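Local coordinates for protein hydrogen peroxide-inducible genes activator (Corynebacterium glutamicum, PDB 6G1D) that senses hydrogen peroxide and, as a LysR-type transcription factor, probably switches on peroxide-inducible genes by binding DNA through its winged helix-turn-helix domain, at residues B[6-9]-B[13-16]; B[18-23]-B[28-33]; B[47-50]-B[54-57]. The protein carries 1 engineered substitution. All coordinates share one frame; numbering follows the deposited sequence.

Overall arrangement
All three contacts lie in the N-terminal DNA-binding domain, their centres more than 30 Å from the centre of the chain. Interaction 1 is a surface contact resting on one side-chain hydrogen bond, interaction 2 a partly buried, purely apolar meeting of helix 12-24 with helix 27-33, and interaction 3 a mostly buried one that combines a carboxylate gripping backbone N-H groups with a leucine pair. Helix 12-24 serves both of the first two, whose centres are about 17 Å apart. Interactions 1 and 3, about 10 Å apart between centres, meet where Tyr8 and Gln14 pack on Leu48 and Ala47. Phe18 and Ile21 join interaction 2 to Leu48, Leu56 and Ile57 of interaction 3.

Interaction 1: residues B[6-9]-B[13-16]; sequences KEYR and AQLR
Tyr8 and Gln14 meet through one hydrogen bond, the phenol hydroxyl donating to the side-chain carbonyl. The bond from Tyr8 OH to Gln14 OE1 is 2.7 Å long, and the two side chains reach it from opposite directions. Gln14 OE1 sits at the edge of the tyrosine ring, near its plane, and the nearest ring atom to that oxygen is Tyr8 CZ, at 3.6 Å. The hydroxyl does not lie on a lone pair of the carbonyl: it stands 50° above the amide plane, and ring and amide planes are inclined by 32°. Gln14 achieves the reach by an extended chain beyond CG, while Tyr8 swings CG opposite its own backbone N (chi1 173°), which carries the ring across to the helix.

Arg9 adds little surface here, but its side chain folds back along its own segment. Arg9 NH1 donates to Lys6 O at 3.0 Å and to Tyr8 O at 2.8 Å, and both acceptors lie close to the guanidinium plane. The two bonds link the side chain of Arg9 to the backbone of the loop that carries the tyrosine. At the start of helix 12-24, the Gln14 backbone N is bonded to Thr11 OG1. A single bond across a small surface contact thus joins the loop before helix 12-24 to the first part of that helix, in the DNA-binding domain, while helix 38-52 lies against both partners, with Leu48 and Leu52 touching Tyr8 and Ala47 touching Gln14.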
loop_
_atom_site.group_PDB
_atom_site.type_symbol
_atom_site.label_atom_id
_atom_site.label_comp_id
_atom_site.label_asym_id
_atom_site.label_seq_id
_atom_site.Cartn_x
_atom_site.Cartn_y
_atom_site.Cartn_z
ATOM N N LYS B 6 23.596 4.782 43.728
ATOM C CA LYS B 6 22.269 4.230 44.036
ATOM C C LYS B 6 21.135 5.260 44.126
ATOM O O LYS B 6 20.054 5.043 43.604
ATOM C CB LYS B 6 22.334 3.500 45.383
ATOM C CG LYS B 6 21.115 2.663 45.741
ATOM C CD LYS B 6 21.437 1.722 46.909
ATOM C CE LYS B 6 20.213 1.472 47.762
ATOM N NZ LYS B 6 19.707 2.724 48.394
ATOM N N GLU B 7 21.386 6.383 44.780
ATOM C CA GLU B 7 20.383 7.439 44.917
ATOM C C GLU B 7 20.283 8.376 43.706
ATOM O O GLU B 7 19.398 9.191 43.629
ATOM C CB GLU B 7 20.605 8.255 46.188
ATOM C CG GLU B 7 19.827 7.762 47.393
ATOM C CD GLU B 7 19.278 8.907 48.226
ATOM O OE1 GLU B 7 19.420 10.078 47.798
ATOM O OE2 GLU B 7 18.699 8.649 49.307
ATOM N N TYR B 8 21.228 8.268 42.792
ATOM C CA TYR B 8 21.234 9.065 41.581
ATOM C C TYR B 8 20.024 8.856 40.657
ATOM O O TYR B 8 19.667 7.738 40.332
ATOM C CB TYR B 8 22.539 8.870 40.812
ATOM C CG TYR B 8 22.518 9.539 39.469
ATOM C CD1 TYR B 8 22.665 10.940 39.345
ATOM C CD2 TYR B 8 22.290 8.787 38.320
ATOM C CE1 TYR B 8 22.604 11.543 38.103
ATOM C CE2 TYR B 8 22.248 9.378 37.071
ATOM C CZ TYR B 8 22.389 10.743 36.952
ATOM O OH TYR B 8 22.328 11.326 35.711
ATOM N N ARG B 9 19.398 9.971 40.267
ATOM C CA ARG B 9 18.277 9.979 39.330
ATOM C C ARG B 9 18.642 10.954 38.226
ATOM O O ARG B 9 18.961 12.075 38.523
ATOM C CB ARG B 9 16.984 10.430 40.009
ATOM C CG ARG B 9 16.504 9.514 41.130
ATOM C CD ARG B 9 16.102 8.128 40.606
ATOM N NE ARG B 9 15.746 7.187 41.680
ATOM C CZ ARG B 9 16.594 6.369 42.327
ATOM N NH1 ARG B 9 17.895 6.305 42.035
ATOM N NH2 ARG B 9 16.126 5.586 43.291
ATOM N N ALA B 13 17.401 17.545 31.910
ATOM C CA ALA B 13 18.500 18.327 31.310
ATOM C C ALA B 13 19.658 17.430 30.919
ATOM O O ALA B 13 20.262 17.596 29.876
ATOM C CB ALA B 13 18.974 19.455 32.233
ATOM N N GLN B 14 19.977 16.457 31.759
ATOM C CA GLN B 14 21.054 15.537 31.433
ATOM C C GLN B 14 20.711 14.668 30.258
ATOM O O GLN B 14 21.552 14.415 29.405
ATOM C CB GLN B 14 21.392 14.673 32.664
ATOM C CG GLN B 14 22.169 15.465 33.730
ATOM C CD GLN B 14 22.126 14.831 35.104
ATOM O OE1 GLN B 14 21.451 13.815 35.353
ATOM N NE2 GLN B 14 22.903 15.416 36.000
ATOM N N LEU B 15 19.469 14.196 30.204
ATOM C CA LEU B 15 19.017 13.396 29.080
ATOM C C LEU B 15 19.030 14.194 27.791
ATOM O O LEU B 15 19.418 13.639 26.750
ATOM C CB LEU B 15 17.643 12.791 29.350
ATOM C CG LEU B 15 17.606 11.727 30.484
ATOM C CD1 LEU B 15 16.177 11.215 30.633
ATOM C CD2 LEU B 15 18.543 10.586 30.204
ATOM N N ARG B 16 18.612 15.471 27.835
ATOM C CA ARG B 16 18.664 16.326 26.634
ATOM C C ARG B 16 20.098 16.440 26.142
ATOM O O ARG B 16 20.367 16.293 24.951
ATOM C CB ARG B 16 18.076 17.720 26.882
ATOM C CG ARG B 16 16.545 17.663 26.988
ATOM C CD ARG B 16 15.750 18.952 26.922
ATOM N NE ARG B 16 15.531 19.565 28.235
ATOM C CZ ARG B 16 14.470 19.411 29.046
ATOM N NH1 ARG B 16 13.396 18.655 28.737
ATOM N NH2 ARG B 16 14.463 20.089 30.203
#

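Interaction 2: residues B[18-23]-B[28-33]; sequences FVTIAE and GTAATK
Ala30 projects its methyl group toward segment 18-23 of helix 12-24 and is met there by two side chains, without any hydrogen bond between the segments. Ahead of it, Thr29 contributes its carbonyl to its own helix: Thr29 O accepts from Lys33 N and from Thr32 OG1, the latter at 2.7 Å, both arriving from the same face of the carbonyl plane. Ala30 CB then lies 3.6 Å from Thr20 CG2 and 3.8 Å from Ile21 CG1. In the conformer given here, Thr20 CG2 lies anti to the backbone N and meets Ala30, while OG1 bonds to Arg16 O. With so small a residue at the crossing, the CA atoms of Ile21 and Ala30 come within 5.3 Å, and the axes of the two short segments approach to 8.7 Å, with 134° between their N-to-C directions. Lys33 closes the row, its CB 4.2 Å from Thr20 CG2, while its ammonium forms a salt bridge with Glu196 of the third subunit. Helix 27-33 and the following helix 38-52 are consistent with the helix-turn-helix of LysR-type regulators, with helix 12-24 packed against them. Leu41 of helix 38-52 packs on both Ile21 and Ala30, Leu45 adds to the Ile21 side, and helix 68-95 lies against Val19 and Ala22 of helix 12-24.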
loop_
_atom_site.group_PDB
_atom_site.type_symbol
_atom_site.label_atom_id
_atom_site.label_comp_id
_atom_site.label_asym_id
_atom_site.label_seq_id
_atom_site.Cartn_x
_atom_site.Cartn_y
_atom_site.Cartn_z
ATOM N N PHE B 18 22.576 14.279 26.554
ATOM C CA PHE B 18 22.957 12.990 25.943
ATOM C C PHE B 18 22.369 12.828 24.535
ATOM O O PHE B 18 23.066 12.471 23.598
ATOM C CB PHE B 18 22.484 11.843 26.866
ATOM C CG PHE B 18 22.547 10.479 26.271
ATOM C CD1 PHE B 18 23.659 10.052 25.541
ATOM C CD2 PHE B 18 21.499 9.575 26.470
ATOM C CE1 PHE B 18 23.707 8.773 25.028
ATOM C CE2 PHE B 18 21.549 8.316 25.926
ATOM C CZ PHE B 18 22.655 7.931 25.213
ATOM N N VAL B 19 21.083 13.070 24.410
ATOM C CA VAL B 19 20.372 12.836 23.148
ATOM C C VAL B 19 20.917 13.801 22.069
ATOM O O VAL B 19 21.177 13.387 20.942
ATOM C CB VAL B 19 18.854 12.973 23.372
ATOM C CG1 VAL B 19 18.092 13.130 22.078
ATOM C CG2 VAL B 19 18.330 11.780 24.168
ATOM N N THR B 20 21.079 15.034 22.486
ATOM C CA THR B 20 21.634 16.037 21.578
ATOM C C THR B 20 23.110 15.776 20.958
ATOM O O THR B 20 23.520 15.746 19.764
ATOM C CB THR B 20 21.622 17.393 22.267
ATOM O OG1 THR B 20 20.277 17.761 22.534
ATOM C CG2 THR B 20 22.221 18.415 21.385
ATOM N N ILE B 21 23.899 15.306 21.908
ATOM C CA ILE B 21 25.252 14.883 21.506
ATOM C C ILE B 21 25.187 13.675 20.567
ATOM O O ILE B 21 25.908 13.617 19.555
ATOM C CB ILE B 21 26.189 14.561 22.708
ATOM C CG1 ILE B 21 26.457 15.796 23.559
ATOM C CG2 ILE B 21 27.558 14.081 22.185
ATOM C CD1 ILE B 21 26.993 15.486 24.933
ATOM N N ALA B 22 24.340 12.713 20.902
ATOM C CA ALA B 22 24.177 11.484 20.077
ATOM C C ALA B 22 23.731 11.807 18.654
ATOM O O ALA B 22 24.199 11.181 17.710
ATOM C CB ALA B 22 23.189 10.513 20.710
ATOM N N GLU B 23 22.772 12.726 18.544
ATOM C CA GLU B 23 22.266 13.276 17.279
ATOM C C GLU B 23 23.185 14.242 16.472
ATOM O O GLU B 23 23.249 14.144 15.257
ATOM C CB GLU B 23 20.851 13.829 17.470
ATOM C CG GLU B 23 19.847 12.721 17.761
ATOM C CD GLU B 23 18.500 13.207 18.262
ATOM O OE1 GLU B 23 18.307 14.429 18.419
ATOM O OE2 GLU B 23 17.627 12.355 18.507
ATOM N N GLY B 28 30.536 20.863 20.247
ATOM C CA GLY B 28 30.293 22.293 19.970
ATOM C C GLY B 28 28.932 22.555 19.361
ATOM O O GLY B 28 28.203 23.432 19.803
ATOM N N THR B 29 28.566 21.773 18.361
ATOM C CA THR B 29 27.243 21.878 17.742
ATOM C C THR B 29 26.174 21.548 18.783
ATOM O O THR B 29 25.158 22.246 18.873
ATOM C CB THR B 29 27.111 20.892 16.551
ATOM O OG1 THR B 29 28.114 21.192 15.574
ATOM C CG2 THR B 29 25.720 20.965 15.907
ATOM N N ALA B 30 26.417 20.511 19.600
ATOM C CA ALA B 30 25.419 20.102 20.595
ATOM C C ALA B 30 25.205 21.208 21.615
ATOM O O ALA B 30 24.069 21.524 21.986
ATOM C CB ALA B 30 25.830 18.784 21.282
ATOM N N ALA B 31 26.296 21.823 22.035
ATOM C CA ALA B 31 26.252 22.884 23.037
ATOM C C ALA B 31 25.503 24.091 22.513
ATOM O O ALA B 31 24.713 24.702 23.241
ATOM C CB ALA B 31 27.686 23.291 23.467
ATOM N N THR B 32 25.772 24.470 21.278
ATOM C CA THR B 32 25.084 25.631 20.652
ATOM C C THR B 32 23.602 25.299 20.495
ATOM O O THR B 32 22.766 26.150 20.722
ATOM C CB THR B 32 25.704 26.025 19.304
ATOM O OG1 THR B 32 25.626 24.914 18.406
ATOM C CG2 THR B 32 27.168 26.441 19.464
ATOM N N LYS B 33 23.282 24.058 20.153
ATOM C CA LYS B 33 21.864 23.650 20.044
ATOM C C LYS B 33 21.095 23.849 21.354
ATOM O O LYS B 33 19.950 24.224 21.344
ATOM C CB LYS B 33 21.718 22.199 19.558
ATOM C CG LYS B 33 20.301 21.883 19.150
ATOM C CD LYS B 33 20.232 20.792 18.105
ATOM C CE LYS B 33 18.792 20.572 17.645
ATOM N NZ LYS B 33 18.752 19.866 16.339
#

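Interaction 3: residues B[47-50]-B[54-57]; sequences ALET and VQLI
A carboxylate capturing two successive backbone N-H groups, beside a leucine pair, defines this mostly buried contact between the C-terminal part of helix 38-52 and the loop that leads into strand 57-58. In the conformer described, Glu49 OE1 accepts from Leu56 N at 2.7 Å (N-H...O angle 151°) and from Ile57 N at 3.2 Å. Leu56 N-H meets the anti lone pair of Glu49 OE1, the one away from OE2, whereas Ile57 N-H comes in nearly along the C-O axis. An extended chain beyond CG (chi2 180°) spans the distance from helix to loop, and its methylenes run past Val54 O. The other oxygen, Glu49 OE2, accepts a hydrogen bond from a water 2.8 Å away that also donates to Ile57 O, so both carboxylate oxygens are tied to the loop. Such bonding would probably stabilise the negative charge.

The backbone repeats the link where the chain leaves the helix: Val54 N donates to Glu49 O at 3.2 Å, bent to 139°. On the apolar side Leu48 CD2 touches Leu56 CD1 at 3.6 Å, the two side chains crossing at about a right angle, and Phe18 of helix 12-24 packs on both. Strand 57-58 pairs antiparallel with strand 65-66, and the contact therefore fixes the start of the beta-hairpin wing to the preceding helix, as in the winged helix-turn-helix domain of LysR-type regulators.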
loop_
_atom_site.group_PDB
_atom_site.type_symbol
_atom_site.label_atom_id
_atom_site.label_comp_id
_atom_site.label_asym_id
_atom_site.label_seq_id
_atom_site.Cartn_x
_atom_site.Cartn_y
_atom_site.Cartn_z
ATOM N N ALA B 47 28.201 13.964 34.539
ATOM C CA ALA B 47 27.300 13.718 35.679
ATOM C C ALA B 47 26.369 12.545 35.380
ATOM O O ALA B 47 26.149 11.689 36.240
ATOM C CB ALA B 47 26.494 14.966 36.030
ATOM N N LEU B 48 25.835 12.501 34.159
ATOM C CA LEU B 48 25.001 11.391 33.727
ATOM C C LEU B 48 25.793 10.070 33.715
ATOM O O LEU B 48 25.346 9.069 34.257
ATOM C CB LEU B 48 24.391 11.681 32.351
ATOM C CG LEU B 48 23.428 10.638 31.784
ATOM C CD1 LEU B 48 22.228 10.393 32.672
ATOM C CD2 LEU B 48 22.955 11.104 30.414
ATOM N N GLU B 49 26.942 10.138 33.064
ATOM C CA GLU B 49 27.771 8.890 32.977
ATOM C C GLU B 49 28.363 8.299 34.354
ATOM O O GLU B 49 28.261 7.102 34.783
ATOM C CB GLU B 49 28.954 9.143 32.058
ATOM C CG GLU B 49 28.547 9.362 30.612
ATOM C CD GLU B 49 29.735 9.623 29.695
ATOM O OE1 GLU B 49 29.780 8.939 28.654
ATOM O OE2 GLU B 49 30.627 10.475 30.013
ATOM N N THR B 50 28.679 9.274 35.201
ATOM C CA THR B 50 29.123 8.923 36.541
ATOM C C THR B 50 27.972 8.409 37.386
ATOM O O THR B 50 28.107 7.392 38.059
ATOM C CB THR B 50 29.727 10.136 37.254
ATOM O OG1 THR B 50 30.804 10.624 36.480
ATOM C CG2 THR B 50 30.227 9.788 38.689
ATOM N N VAL B 54 28.031 4.188 33.546
ATOM C CA VAL B 54 28.045 3.733 32.172
ATOM C C VAL B 54 28.566 4.864 31.289
ATOM O O VAL B 54 28.058 5.996 31.347
ATOM C CB VAL B 54 26.611 3.384 31.689
ATOM C CG1 VAL B 54 26.597 3.064 30.197
ATOM C CG2 VAL B 54 26.015 2.235 32.491
ATOM N N GLN B 55 29.571 4.557 30.472
ATOM C CA GLN B 55 30.079 5.475 29.458
ATOM C C GLN B 55 29.127 5.449 28.231
ATOM O O GLN B 55 28.916 4.403 27.614
ATOM C CB GLN B 55 31.506 5.075 29.061
ATOM C CG GLN B 55 32.275 6.180 28.351
ATOM C CD GLN B 55 33.523 5.681 27.637
ATOM O OE1 GLN B 55 33.959 4.539 27.795
ATOM N NE2 GLN B 55 34.080 6.549 26.808
ATOM N N LEU B 56 28.556 6.608 27.906
ATOM C CA LEU B 56 27.586 6.777 26.820
ATOM C C LEU B 56 28.187 7.317 25.527
ATOM O O LEU B 56 27.629 7.071 24.450
ATOM C CB LEU B 56 26.480 7.707 27.276
ATOM C CG LEU B 56 25.691 7.268 28.519
ATOM C CD1 LEU B 56 24.758 8.374 28.959
ATOM C CD2 LEU B 56 24.915 5.973 28.291
ATOM N N ILE B 57 29.296 8.035 25.611
ATOM C CA ILE B 57 29.934 8.673 24.447
ATOM C C ILE B 57 31.448 8.491 24.554
ATOM O O ILE B 57 32.010 8.737 25.612
ATOM C CB ILE B 57 29.664 10.209 24.463
ATOM C CG1 ILE B 57 28.161 10.525 24.450
ATOM C CG2 ILE B 57 30.378 10.914 23.334
ATOM C CD1 ILE B 57 27.423 10.215 23.170
HETATM O O HOH W 1 32.284 11.059 27.773
#